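Local structure of tyrosine-protein phosphatase non-receptor type 18 (Homo sapiens, 2OC3) at residues Ala28-Glu33 and Glu283-Leu288; Gln74-Leu79 and His87-Asn92; Thr158-Ile163 and Val182-Glu187; Tyr192-Met197 and Leu212-Glu217. The protein dephosphorylates phosphotyrosine in proteins, autophosphorylated tyrosine kinases among them, by means of the catalytic domain described here. All blocks are in the same frame, centred on the assembly; numbering follows the deposited sequence.

Interaction 1 of 4, residues Ala28-Glu33 and Glu283-Leu288; sequences AVLAGE and EQYRFL
E33 and Y285 meet between two helices, their side chains crossing at about a right angle. The carboxylate arrives at the phenol's edge, near the ring plane, and its own plane is turned 80° from that of the ring. Y285 OH donates to E33 OE2 at a modelled 2.5 Å, very short, so the exact length is doubtful. OE2 also bonds the hydroxyl of Y289, one helical turn on. E33 gets there because CG lies opposite its backbone N (chi1 -157°) and the chain beyond runs extended. With an alanine here, both tyrosine hydroxyls would probably lose their common acceptor and Y285 would be less firmly held at its tip. R286 works differently: its extended chain slides past L30, with L30 CB over one guanidinium face, 3.6 Å from R286 NH1. A28 N stands at the guanidinium edge, 3.7 Å from R286 NH2, while the charge is matched within its own helix by E282. Between these pairs, L30 CD2 approaches Y285 CE2 at 4.3 Å. The segment axes pass 9.8 Å apart at 120°: a helix-helix contact that packs the long helix 29-47, near the N-terminal end, against the C-terminal helix 282-296 of the phosphatase catalytic domain.

Interaction 2 of 4, residues Gln74-Leu79 and His87-Asn92; sequences QTRVIL and HSDYIN
R76 and D89 both start with CG wedged between backbone N and carbonyl carbon, chi1 72° and 75°, and those turns bring guanidinium and carboxylate together. The R76 chain then runs extended to NE, and its NH2 forms the main leg of a salt bridge, 3.0 Å from D89 OD1. NH1 adds weak bonds to both carboxylate oxygens. The fit is not coplanar: OD1 lies in the guanidinium plane, yet the arginine comes from above the carboxylate, the two planes 57° apart. R76 NH2 donates to a water that donates to V77 O, 2.6 Å away, and accepts from I91 N at 3.1 Å. A leucine in place of the arginine is likely to leave the D89 carboxylate without its opposite charge and that water without one donor. L79 N bonds D89 O at 2.9 Å. Apolar branches gather beyond it, V77 CB 3.9 Å from I91 CG2 and L79 CD1 against I91 CB, with L122 of helix 116-125 on I91. S88 OG accepts from Y90 N, an ST turn. Two short, weakly bonded extended segments, held by salt bridge, L79-D89 bond and water, meet at the DYIN sequence of classical tyrosine phosphatases, just before edge strand 93-97.

Interaction 3 of 4, residues Thr158-Ile163 and Val182-Glu187; sequences TGLFCI and VTFQKE
The F161 and F184 rings lie in an offset stack, centroids 4.5 Å apart and planes 15° from parallel. F184 CD1 sits 3.5 Å above one face of F161, displaced toward its rim, while T158 O comes to the F161 edge. On F184, the face turned from F161 carries Q185 CG, and L160 CB touches CE1 at 3.9 Å. W124 also meets the F184 ring. The rings project from the open end of the beta hairpin formed by strands 161-170 and 175-184 in the large mixed sheet. Its rungs here are the two bonds of the hydrogen-bonded pair C162 and T183: C162 N to T183 O, 3.0 Å, in the carbonyl plane, and T183 N to C162 O, 2.9 Å. Alongside the stack, I163 CD1 packs 3.6 Å from V182 CG1, the two side by side and both touching W120 of helix 116-125. The strands then part into a type II' turn, T158 to F161, and a type I' turn, F184 to E187. A water links the two turns, donating to L160 O and accepting from Q185 N.

Interaction 4 of 4, residues Tyr192-Met197 and Leu212-Glu217; sequences YQLQYM and LAMVEE
M214 pushes its methyl group onto the backbone of the strand: CE lies 3.4 Å from L194 O and 3.8 Å from Y196 N, and it also touches L194 CB. Its sulfur meets the Y196 ring from the edge, 4.1 Å from CD1 and 88° off the ring normal, a Met-aromatic contact with no face involved. This reach comes from a fully stretched methionine, CG opposite its backbone N (chi1 -176°) and every later torsion near trans. L194 answers in the other direction, its CD1 standing 3.6 Å from M214 O on the helix and its CD2 4.1 Å from E217 CG. No hydrogen bond crosses the interface, so packing alone joins the two segments. E217 bends at its second torsion, chi2 59°, and gives its carboxylate to R220 in a salt bridge, while its CG is the atom that meets L194.

Further out, L132 backs M214, while V130, I175, L177 and L171 touch L194. W199 meets the Y196 ring edge-to-face, and P205 touches it too; the Y196 side chain is about 9 Å from that of C233, the predicted nucleophile. Helix 209-222 runs antiparallel to strand 187-196, as the helical link of a beta-alpha-beta crossover to strand 229-232. Its far side, through L212 and V215, packs on helix 238-254.

Overall arrangement
Interaction 4 is the buried contact, held by packing, with no hydrogen bond across it; interaction 1 lies at the surface, about 24 Å away between centres, and relies on a carboxylate and an arginine as well as on packing. Interactions 2 and 3 are intermediate, partly buried: the first mixes a salt bridge and water with apolar branches, the second stacks aromatics beside regular strand bonds. Both place side chains against helix 116-125, and their nearest atoms are about 6 Å apart. Interactions 3 and 4 share the large sheet through neighbouring strands 175-184 and 187-196. Interaction 1 joins sequence-distant helices, and the other three are nested within the loop it closes.

Interaction 1 of 4, residues Ala28-Glu33 and Glu283-Leu288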
loop_
_atom_site.group_PDB
_atom_site.type_symbol
_atom_site.label_atom_id
_atom_site.label_comp_id
_atom_site.label_asym_id
_atom_site.label_seq_id
_atom_site.Cartn_x
_atom_site.Cartn_y
_atom_site.Cartn_z
ATOM N N ALA A 28 -21.363 13.142 -11.407
ATOM C CA ALA A 28 -22.215 12.017 -11.781
ATOM C C ALA A 28 -21.503 11.088 -12.747
ATOM O O ALA A 28 -21.747 9.881 -12.734
ATOM C CB ALA A 28 -23.514 12.510 -12.402
ATOM N N VAL A 29 -20.650 11.653 -13.605
ATOM C CA VAL A 29 -19.817 10.855 -14.506
ATOM C C VAL A 29 -18.918 9.961 -13.653
ATOM O O VAL A 29 -18.820 8.753 -13.893
ATOM C CB VAL A 29 -18.958 11.734 -15.456
ATOM C CG1 VAL A 29 -17.930 10.897 -16.214
ATOM C CG2 VAL A 29 -19.864 12.470 -16.446
ATOM N N LEU A 30 -18.295 10.546 -12.640
ATOM C CA LEU A 30 -17.371 9.772 -11.800
ATOM C C LEU A 30 -18.109 8.764 -10.927
ATOM O O LEU A 30 -17.579 7.680 -10.672
ATOM C CB LEU A 30 -16.462 10.681 -10.961
ATOM C CG LEU A 30 -15.386 11.447 -11.722
ATOM C CD1 LEU A 30 -14.410 12.019 -10.688
ATOM C CD2 LEU A 30 -14.669 10.585 -12.759
ATOM N N ALA A 31 -19.326 9.093 -10.487
ATOM C CA ALA A 31 -20.169 8.144 -9.746
ATOM C C ALA A 31 -20.467 6.915 -10.596
ATOM O O ALA A 31 -20.307 5.769 -10.145
ATOM C CB ALA A 31 -21.471 8.808 -9.313
ATOM N N GLY A 32 -20.901 7.139 -11.832
ATOM C CA GLY A 32 -21.151 6.059 -12.779
ATOM C C GLY A 32 -19.920 5.237 -13.107
ATOM O O GLY A 32 -19.971 4.016 -13.183
ATOM N N GLU A 33 -18.799 5.921 -13.292
ATOM C CA GLU A 33 -17.548 5.265 -13.593
ATOM C C GLU A 33 -17.121 4.363 -12.432
ATOM O O GLU A 33 -16.687 3.237 -12.679
ATOM C CB GLU A 33 -16.475 6.321 -13.855
ATOM C CG GLU A 33 -15.359 5.858 -14.646
ATOM C CD GLU A 33 -14.481 7.006 -15.105
ATOM O OE1 GLU A 33 -14.897 7.831 -15.945
ATOM O OE2 GLU A 33 -13.359 7.072 -14.612
ATOM N N GLU A 283 -15.759 8.214 -3.004
ATOM C CA GLU A 283 -15.033 9.403 -2.569
ATOM C C GLU A 283 -13.513 9.233 -2.793
ATOM O O GLU A 283 -12.836 10.179 -3.199
ATOM C CB GLU A 283 -15.343 9.722 -1.114
ATOM N N GLN A 284 -13.000 8.031 -2.563
ATOM C CA GLN A 284 -11.599 7.761 -2.865
ATOM C C GLN A 284 -11.319 7.879 -4.346
ATOM O O GLN A 284 -10.278 8.404 -4.734
ATOM C CB GLN A 284 -11.183 6.393 -2.353
ATOM C CG GLN A 284 -11.058 6.356 -0.838
ATOM C CD GLN A 284 -10.965 4.944 -0.236
ATOM O OE1 GLN A 284 -11.061 3.955 -0.970
ATOM N NE2 GLN A 284 -10.836 4.845 1.096
ATOM N N TYR A 285 -12.217 7.366 -5.189
ATOM C CA TYR A 285 -12.041 7.431 -6.637
ATOM C C TYR A 285 -12.058 8.884 -7.115
ATOM O O TYR A 285 -11.253 9.271 -7.937
ATOM C CB TYR A 285 -13.131 6.607 -7.355
ATOM C CG TYR A 285 -12.920 6.395 -8.835
ATOM C CD1 TYR A 285 -11.936 5.516 -9.289
ATOM C CD2 TYR A 285 -13.711 7.042 -9.792
ATOM C CE1 TYR A 285 -11.712 5.301 -10.622
ATOM C CE2 TYR A 285 -13.520 6.794 -11.147
ATOM C CZ TYR A 285 -12.497 5.925 -11.551
ATOM O OH TYR A 285 -12.270 5.652 -12.880
ATOM N N ARG A 286 -12.959 9.693 -6.561
ATOM C CA ARG A 286 -13.003 11.121 -6.911
ATOM C C ARG A 286 -11.697 11.806 -6.455
ATOM O O ARG A 286 -11.131 12.624 -7.202
ATOM C CB ARG A 286 -14.214 11.806 -6.287
ATOM C CG ARG A 286 -15.552 11.477 -6.896
ATOM C CD ARG A 286 -16.693 12.290 -6.207
ATOM N NE ARG A 286 -18.008 11.936 -6.764
ATOM C CZ ARG A 286 -18.473 12.372 -7.931
ATOM N NH1 ARG A 286 -17.753 13.205 -8.679
ATOM N NH2 ARG A 286 -19.674 11.976 -8.357
ATOM N N PHE A 287 -11.235 11.497 -5.237
ATOM C CA PHE A 287 -9.966 12.047 -4.712
ATOM C C PHE A 287 -8.782 11.686 -5.624
ATOM O O PHE A 287 -7.888 12.529 -5.910
ATOM C CB PHE A 287 -9.744 11.538 -3.318
ATOM C CG PHE A 287 -8.505 12.073 -2.637
ATOM C CD1 PHE A 287 -8.380 13.415 -2.335
ATOM C CD2 PHE A 287 -7.525 11.209 -2.186
ATOM C CE1 PHE A 287 -7.264 13.863 -1.657
ATOM C CE2 PHE A 287 -6.420 11.678 -1.493
ATOM C CZ PHE A 287 -6.303 13.002 -1.247
ATOM N N LEU A 288 -8.766 10.444 -6.105
ATOM C CA LEU A 288 -7.746 9.997 -7.020
ATOM C C LEU A 288 -7.810 10.815 -8.322
ATOM O O LEU A 288 -6.772 11.261 -8.841
ATOM C CB LEU A 288 -7.960 8.482 -7.252
ATOM C CG LEU A 288 -7.079 7.802 -8.277
ATOM C CD1 LEU A 288 -5.573 7.812 -7.837
ATOM C CD2 LEU A 288 -7.604 6.372 -8.501
#

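Interaction 2 of 4, residues Gln74-Leu79 and His87-Asn92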
loop_
_atom_site.group_PDB
_atom_site.type_symbol
_atom_site.label_atom_id
_atom_site.label_comp_id
_atom_site.label_asym_id
_atom_site.label_seq_id
_atom_site.Cartn_x
_atom_site.Cartn_y
_atom_site.Cartn_z
ATOM N N GLN A 74 -3.821 -15.576 -6.235
ATOM C CA GLN A 74 -3.112 -15.426 -7.506
ATOM C C GLN A 74 -1.901 -14.489 -7.452
ATOM O O GLN A 74 -0.989 -14.584 -8.277
ATOM C CB GLN A 74 -4.078 -14.948 -8.579
ATOM C CG GLN A 74 -5.125 -15.973 -8.995
ATOM C CD GLN A 74 -6.103 -16.340 -7.935
ATOM O OE1 GLN A 74 -6.553 -15.520 -7.121
ATOM N NE2 GLN A 74 -6.514 -17.650 -7.957
ATOM N N THR A 75 -1.936 -13.542 -6.519
ATOM C CA THR A 75 -0.947 -12.480 -6.404
ATOM C C THR A 75 -0.452 -12.394 -4.937
ATOM O O THR A 75 0.227 -11.429 -4.594
ATOM C CB THR A 75 -1.576 -11.127 -6.779
ATOM O OG1 THR A 75 -2.702 -10.910 -5.925
ATOM C CG2 THR A 75 -1.979 -11.068 -8.264
ATOM N N ARG A 76 -0.777 -13.348 -4.063
ATOM C CA ARG A 76 -0.408 -13.200 -2.660
ATOM C C ARG A 76 1.094 -13.235 -2.462
ATOM O O ARG A 76 1.833 -13.882 -3.192
ATOM C CB ARG A 76 -1.071 -14.240 -1.740
ATOM C CG ARG A 76 -0.546 -15.634 -1.852
ATOM C CD ARG A 76 -1.266 -16.542 -0.868
ATOM N NE ARG A 76 -0.698 -17.885 -0.796
ATOM C CZ ARG A 76 0.091 -18.355 0.176
ATOM N NH1 ARG A 76 0.508 -19.627 0.111
ATOM N NH2 ARG A 76 0.469 -17.613 1.217
ATOM N N VAL A 77 1.553 -12.559 -1.415
ATOM C CA VAL A 77 2.963 -12.577 -1.025
ATOM C C VAL A 77 3.232 -13.888 -0.316
ATOM O O VAL A 77 2.633 -14.180 0.700
ATOM C CB VAL A 77 3.243 -11.390 -0.067
ATOM C CG1 VAL A 77 4.673 -11.520 0.490
ATOM C CG2 VAL A 77 3.077 -10.075 -0.772
ATOM N N ILE A 78 4.167 -14.674 -0.837
ATOM C CA ILE A 78 4.560 -15.937 -0.242
ATOM C C ILE A 78 5.874 -15.706 0.485
ATOM O O ILE A 78 6.887 -15.377 -0.131
ATOM C CB ILE A 78 4.755 -17.033 -1.318
ATOM C CG1 ILE A 78 3.525 -17.159 -2.190
ATOM C CG2 ILE A 78 5.092 -18.376 -0.663
ATOM C CD1 ILE A 78 2.439 -17.856 -1.532
ATOM N N LEU A 79 5.839 -15.818 1.793
ATOM C CA LEU A 79 7.054 -15.620 2.606
ATOM C C LEU A 79 7.869 -16.920 2.622
ATOM O O LEU A 79 7.311 -18.036 2.736
ATOM C CB LEU A 79 6.689 -15.199 4.026
ATOM C CG LEU A 79 5.931 -13.854 4.112
ATOM C CD1 LEU A 79 5.485 -13.553 5.553
ATOM C CD2 LEU A 79 6.763 -12.698 3.500
ATOM N N HIS A 87 8.545 -21.077 10.180
ATOM C CA HIS A 87 7.565 -20.015 9.970
ATOM C C HIS A 87 6.759 -20.231 8.715
ATOM O O HIS A 87 7.276 -20.641 7.688
ATOM C CB HIS A 87 8.252 -18.657 9.907
ATOM C CG HIS A 87 8.917 -18.274 11.195
ATOM N ND1 HIS A 87 8.386 -17.335 12.048
ATOM C CD2 HIS A 87 10.051 -18.722 11.783
ATOM C CE1 HIS A 87 9.172 -17.213 13.106
ATOM N NE2 HIS A 87 10.186 -18.048 12.972
ATOM N N SER A 88 5.482 -19.899 8.840
ATOM C CA SER A 88 4.476 -20.013 7.780
ATOM C C SER A 88 4.751 -19.084 6.588
ATOM O O SER A 88 5.370 -18.017 6.728
ATOM C CB SER A 88 3.126 -19.611 8.378
ATOM O OG SER A 88 2.130 -19.265 7.429
ATOM N N ASP A 89 4.274 -19.470 5.416
ATOM C CA ASP A 89 4.392 -18.618 4.231
ATOM C C ASP A 89 3.369 -17.481 4.117
ATOM O O ASP A 89 3.456 -16.682 3.205
ATOM C CB ASP A 89 4.411 -19.444 2.950
ATOM C CG ASP A 89 3.061 -20.008 2.531
ATOM O OD1 ASP A 89 1.995 -19.550 2.971
ATOM O OD2 ASP A 89 3.051 -20.960 1.681
ATOM N N TYR A 90 2.464 -17.404 5.076
ATOM C CA TYR A 90 1.274 -16.591 4.928
ATOM C C TYR A 90 1.402 -15.184 5.543
ATOM O O TYR A 90 1.794 -15.009 6.687
ATOM C CB TYR A 90 0.036 -17.268 5.509
ATOM C CG TYR A 90 -1.181 -16.435 5.302
ATOM C CD1 TYR A 90 -1.868 -16.437 4.081
ATOM C CD2 TYR A 90 -1.602 -15.567 6.275
ATOM C CE1 TYR A 90 -2.978 -15.658 3.857
ATOM C CE2 TYR A 90 -2.780 -14.776 6.071
ATOM C CZ TYR A 90 -3.444 -14.822 4.856
ATOM O OH TYR A 90 -4.567 -14.077 4.557
ATOM N N ILE A 91 1.027 -14.202 4.724
ATOM C CA ILE A 91 0.733 -12.833 5.208
ATOM C C ILE A 91 -0.427 -12.292 4.409
ATOM O O ILE A 91 -0.618 -12.610 3.231
ATOM C CB ILE A 91 1.976 -11.885 5.128
ATOM C CG1 ILE A 91 1.677 -10.571 5.887
ATOM C CG2 ILE A 91 2.376 -11.612 3.706
ATOM C CD1 ILE A 91 2.912 -9.763 6.266
ATOM N N ASN A 92 -1.255 -11.480 5.056
ATOM C CA ASN A 92 -2.328 -10.821 4.339
ATOM C C ASN A 92 -1.751 -9.673 3.531
ATOM O O ASN A 92 -1.616 -8.542 4.015
ATOM C CB ASN A 92 -3.458 -10.371 5.269
ATOM C CG ASN A 92 -4.696 -9.975 4.511
ATOM O OD1 ASN A 92 -4.615 -9.277 3.516
ATOM N ND2 ASN A 92 -5.863 -10.407 5.006
HETATM O O HOH W 1 0.270 -14.783 1.725
HETATM O O HOH W 2 8.064 -19.347 5.378
#

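Interaction 3 of 4, residues Thr158-Ile163 and Val182-Glu187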
loop_
_atom_site.group_PDB
_atom_site.type_symbol
_atom_site.label_atom_id
_atom_site.label_comp_id
_atom_site.label_asym_id
_atom_site.label_seq_id
_atom_site.Cartn_x
_atom_site.Cartn_y
_atom_site.Cartn_z
ATOM N N THR A 158 11.108 -7.476 17.871
ATOM C CA THR A 158 10.045 -8.306 17.380
ATOM C C THR A 158 10.664 -9.574 16.848
ATOM O O THR A 158 11.287 -9.587 15.784
ATOM C CB THR A 158 9.292 -7.621 16.248
ATOM O OG1 THR A 158 8.944 -6.282 16.651
ATOM C CG2 THR A 158 8.051 -8.455 15.898
ATOM N N GLY A 159 10.537 -10.664 17.590
ATOM C CA GLY A 159 11.228 -11.869 17.226
ATOM C C GLY A 159 12.707 -11.564 17.067
ATOM O O GLY A 159 13.319 -10.890 17.908
ATOM N N LEU A 160 13.243 -12.017 15.945
ATOM C CA LEU A 160 14.637 -11.852 15.621
ATOM C C LEU A 160 15.011 -10.466 15.014
ATOM O O LEU A 160 16.171 -10.263 14.670
ATOM C CB LEU A 160 15.043 -12.957 14.643
ATOM C CG LEU A 160 14.996 -14.406 15.147
ATOM C CD1 LEU A 160 15.347 -15.341 13.985
ATOM C CD2 LEU A 160 15.954 -14.603 16.321
ATOM N N PHE A 161 14.053 -9.546 14.922
ATOM C CA PHE A 161 14.274 -8.181 14.402
ATOM C C PHE A 161 14.391 -7.170 15.526
ATOM O O PHE A 161 13.583 -7.180 16.430
ATOM C CB PHE A 161 13.129 -7.767 13.479
ATOM C CG PHE A 161 13.049 -8.554 12.234
ATOM C CD1 PHE A 161 13.737 -8.175 11.103
ATOM C CD2 PHE A 161 12.304 -9.713 12.189
ATOM C CE1 PHE A 161 13.674 -8.963 9.953
ATOM C CE2 PHE A 161 12.211 -10.466 11.011
ATOM C CZ PHE A 161 12.915 -10.091 9.919
ATOM N N CYS A 162 15.374 -6.274 15.437
ATOM C CA CYS A 162 15.543 -5.182 16.351
ATOM C C CYS A 162 15.406 -3.913 15.526
ATOM O O CYS A 162 16.197 -3.699 14.587
ATOM C CB CYS A 162 16.905 -5.272 17.037
ATOM S SG CYS A 162 17.172 -3.887 18.160
ATOM N N ILE A 163 14.376 -3.132 15.833
ATOM C CA ILE A 163 14.095 -1.891 15.141
ATOM C C ILE A 163 14.523 -0.719 16.021
ATOM O O ILE A 163 14.134 -0.652 17.184
ATOM C CB ILE A 163 12.572 -1.745 14.818
ATOM C CG1 ILE A 163 11.980 -3.088 14.354
ATOM C CG2 ILE A 163 12.330 -0.586 13.814
ATOM C CD1 ILE A 163 12.565 -3.598 13.070
ATOM N N VAL A 182 16.974 -1.368 10.940
ATOM C CA VAL A 182 16.352 -2.690 11.141
ATOM C C VAL A 182 17.512 -3.698 11.128
ATOM O O VAL A 182 18.287 -3.763 10.160
ATOM C CB VAL A 182 15.358 -3.010 10.040
ATOM C CG1 VAL A 182 14.778 -4.377 10.277
ATOM C CG2 VAL A 182 14.300 -1.906 9.962
ATOM N N THR A 183 17.650 -4.471 12.208
ATOM C CA THR A 183 18.738 -5.425 12.383
ATOM C C THR A 183 18.174 -6.828 12.483
ATOM O O THR A 183 17.272 -7.078 13.296
ATOM C CB THR A 183 19.630 -5.073 13.579
ATOM O OG1 THR A 183 20.155 -3.751 13.355
ATOM C CG2 THR A 183 20.763 -6.088 13.737
ATOM N N PHE A 184 18.721 -7.717 11.675
ATOM C CA PHE A 184 18.279 -9.136 11.612
ATOM C C PHE A 184 19.506 -9.967 11.256
ATOM O O PHE A 184 20.170 -9.682 10.243
ATOM C CB PHE A 184 17.214 -9.263 10.516
ATOM C CG PHE A 184 16.807 -10.691 10.187
ATOM C CD1 PHE A 184 16.006 -11.394 11.061
ATOM C CD2 PHE A 184 17.258 -11.319 9.041
ATOM C CE1 PHE A 184 15.608 -12.695 10.763
ATOM C CE2 PHE A 184 16.881 -12.627 8.740
ATOM C CZ PHE A 184 16.047 -13.302 9.606
ATOM N N GLN A 185 19.782 -11.024 12.035
ATOM C CA GLN A 185 20.855 -11.996 11.690
ATOM C C GLN A 185 22.165 -11.280 11.346
ATOM O O GLN A 185 22.825 -11.585 10.356
ATOM C CB GLN A 185 20.448 -12.921 10.541
ATOM C CG GLN A 185 19.342 -13.872 10.936
ATOM C CD GLN A 185 18.983 -14.909 9.883
ATOM O OE1 GLN A 185 19.260 -14.751 8.685
ATOM N NE2 GLN A 185 18.311 -15.966 10.332
ATOM N N LYS A 186 22.497 -10.324 12.194
ATOM C CA LYS A 186 23.826 -9.638 12.184
ATOM C C LYS A 186 24.051 -8.628 11.041
ATOM O O LYS A 186 25.169 -8.115 10.876
ATOM C CB LYS A 186 24.974 -10.642 12.334
ATOM C CG LYS A 186 24.764 -11.565 13.567
ATOM C CD LYS A 186 25.890 -12.557 13.753
ATOM C CE LYS A 186 25.523 -13.553 14.857
ATOM N NZ LYS A 186 26.660 -14.433 15.253
ATOM N N GLU A 187 22.966 -8.295 10.325
ATOM C CA GLU A 187 22.914 -7.276 9.270
ATOM C C GLU A 187 21.984 -6.149 9.691
ATOM O O GLU A 187 20.928 -6.408 10.286
ATOM C CB GLU A 187 22.427 -7.885 7.941
ATOM C CG GLU A 187 22.283 -6.921 6.821
ATOM C CD GLU A 187 22.021 -7.610 5.470
ATOM O OE1 GLU A 187 22.609 -8.673 5.225
ATOM O OE2 GLU A 187 21.223 -7.106 4.668
HETATM O O HOH W 3 18.392 -11.621 14.531
#

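Interaction 4 of 4, residues Tyr192-Met197 and Leu212-Glu217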
loop_
_atom_site.group_PDB
_atom_site.type_symbol
_atom_site.label_atom_id
_atom_site.label_comp_id
_atom_site.label_asym_id
_atom_site.label_seq_id
_atom_site.Cartn_x
_atom_site.Cartn_y
_atom_site.Cartn_z
ATOM N N TYR A 192 13.061 3.504 5.537
ATOM C CA TYR A 192 12.294 4.723 5.741
ATOM C C TYR A 192 10.825 4.418 5.793
ATOM O O TYR A 192 10.342 3.658 4.931
ATOM C CB TYR A 192 12.577 5.706 4.609
ATOM C CG TYR A 192 14.013 6.253 4.638
ATOM C CD1 TYR A 192 14.318 7.343 5.429
ATOM C CD2 TYR A 192 15.033 5.675 3.918
ATOM C CE1 TYR A 192 15.618 7.858 5.508
ATOM C CE2 TYR A 192 16.375 6.180 3.984
ATOM C CZ TYR A 192 16.627 7.286 4.781
ATOM O OH TYR A 192 17.924 7.815 4.870
ATOM N N GLN A 193 10.126 5.016 6.750
ATOM C CA GLN A 193 8.664 4.882 6.860
ATOM C C GLN A 193 8.006 6.237 6.793
ATOM O O GLN A 193 8.347 7.150 7.571
ATOM C CB GLN A 193 8.296 4.223 8.175
ATOM C CG GLN A 193 6.785 3.966 8.371
ATOM C CD GLN A 193 6.288 4.243 9.770
ATOM O OE1 GLN A 193 6.947 4.933 10.539
ATOM N NE2 GLN A 193 5.142 3.666 10.132
ATOM N N LEU A 194 7.099 6.390 5.843
ATOM C CA LEU A 194 6.317 7.574 5.727
ATOM C C LEU A 194 4.936 7.279 6.246
ATOM O O LEU A 194 4.371 6.270 5.855
ATOM C CB LEU A 194 6.241 8.030 4.296
ATOM C CG LEU A 194 7.505 8.636 3.682
ATOM C CD1 LEU A 194 7.630 8.390 2.147
ATOM C CD2 LEU A 194 7.574 10.105 3.998
ATOM N N GLN A 195 4.406 8.123 7.127
ATOM C CA GLN A 195 3.100 7.881 7.727
ATOM C C GLN A 195 2.223 9.085 7.486
ATOM O O GLN A 195 2.588 10.201 7.810
ATOM C CB GLN A 195 3.199 7.612 9.235
ATOM C CG GLN A 195 1.822 7.171 9.800
ATOM C CD GLN A 195 1.770 7.007 11.294
ATOM O OE1 GLN A 195 2.775 7.182 11.999
ATOM N NE2 GLN A 195 0.572 6.666 11.796
ATOM N N TYR A 196 1.074 8.875 6.875
ATOM C CA TYR A 196 0.044 9.891 6.671
ATOM C C TYR A 196 -0.739 9.951 7.988
ATOM O O TYR A 196 -1.201 8.911 8.499
ATOM C CB TYR A 196 -0.873 9.505 5.479
ATOM C CG TYR A 196 -1.624 10.682 4.957
ATOM C CD1 TYR A 196 -1.209 11.328 3.821
ATOM C CD2 TYR A 196 -2.723 11.204 5.626
ATOM C CE1 TYR A 196 -1.865 12.473 3.364
ATOM C CE2 TYR A 196 -3.370 12.337 5.186
ATOM C CZ TYR A 196 -2.941 12.963 4.055
ATOM O OH TYR A 196 -3.586 14.131 3.622
ATOM N N MET A 197 -0.829 11.162 8.566
ATOM C CA MET A 197 -1.188 11.319 9.981
ATOM C C MET A 197 -2.610 11.800 10.245
ATOM O O MET A 197 -3.017 11.786 11.405
ATOM C CB MET A 197 -0.217 12.309 10.672
ATOM C CG MET A 197 1.225 11.904 10.546
ATOM S SD MET A 197 1.645 10.325 11.265
ATOM C CE MET A 197 1.546 10.784 13.019
ATOM N N LEU A 212 0.493 13.891 -2.312
ATOM C CA LEU A 212 1.467 13.950 -3.410
ATOM C C LEU A 212 2.895 14.138 -2.885
ATOM O O LEU A 212 3.847 13.537 -3.399
ATOM C CB LEU A 212 1.120 15.092 -4.379
ATOM C CG LEU A 212 0.059 14.736 -5.380
ATOM C CD1 LEU A 212 -0.392 15.998 -6.125
ATOM C CD2 LEU A 212 0.609 13.695 -6.380
ATOM N N ALA A 213 3.060 15.010 -1.887
ATOM C CA ALA A 213 4.354 15.242 -1.234
ATOM C C ALA A 213 4.905 13.926 -0.673
ATOM O O ALA A 213 6.087 13.632 -0.761
ATOM C CB ALA A 213 4.208 16.275 -0.116
ATOM N N MET A 214 4.012 13.117 -0.104
ATOM C CA MET A 214 4.405 11.806 0.457
ATOM C C MET A 214 4.960 10.885 -0.636
ATOM O O MET A 214 5.973 10.224 -0.431
ATOM C CB MET A 214 3.201 11.193 1.166
ATOM C CG MET A 214 3.478 9.901 1.861
ATOM S SD MET A 214 1.895 9.091 2.320
ATOM C CE MET A 214 2.463 7.804 3.465
ATOM N N VAL A 215 4.242 10.813 -1.756
ATOM C CA VAL A 215 4.661 9.986 -2.892
ATOM C C VAL A 215 5.972 10.503 -3.481
ATOM O O VAL A 215 6.879 9.722 -3.759
ATOM C CB VAL A 215 3.561 9.894 -3.955
ATOM C CG1 VAL A 215 4.107 9.224 -5.220
ATOM C CG2 VAL A 215 2.403 9.067 -3.421
ATOM N N GLU A 216 6.079 11.815 -3.627
ATOM C CA GLU A 216 7.314 12.402 -4.141
ATOM C C GLU A 216 8.513 12.034 -3.263
ATOM O O GLU A 216 9.589 11.659 -3.757
ATOM C CB GLU A 216 7.180 13.934 -4.249
ATOM C CG GLU A 216 6.167 14.412 -5.307
ATOM C CD GLU A 216 5.659 15.815 -5.112
ATOM O OE1 GLU A 216 6.048 16.515 -4.144
ATOM O OE2 GLU A 216 4.806 16.228 -5.944
ATOM N N GLU A 217 8.350 12.160 -1.950
ATOM C CA GLU A 217 9.436 11.818 -1.053
ATOM C C GLU A 217 9.736 10.323 -1.070
ATOM O O GLU A 217 10.894 9.907 -1.069
ATOM C CB GLU A 217 9.115 12.277 0.355
ATOM C CG GLU A 217 10.186 11.896 1.400
ATOM C CD GLU A 217 11.593 12.450 1.133
ATOM O OE1 GLU A 217 11.749 13.513 0.512
ATOM O OE2 GLU A 217 12.575 11.816 1.574
#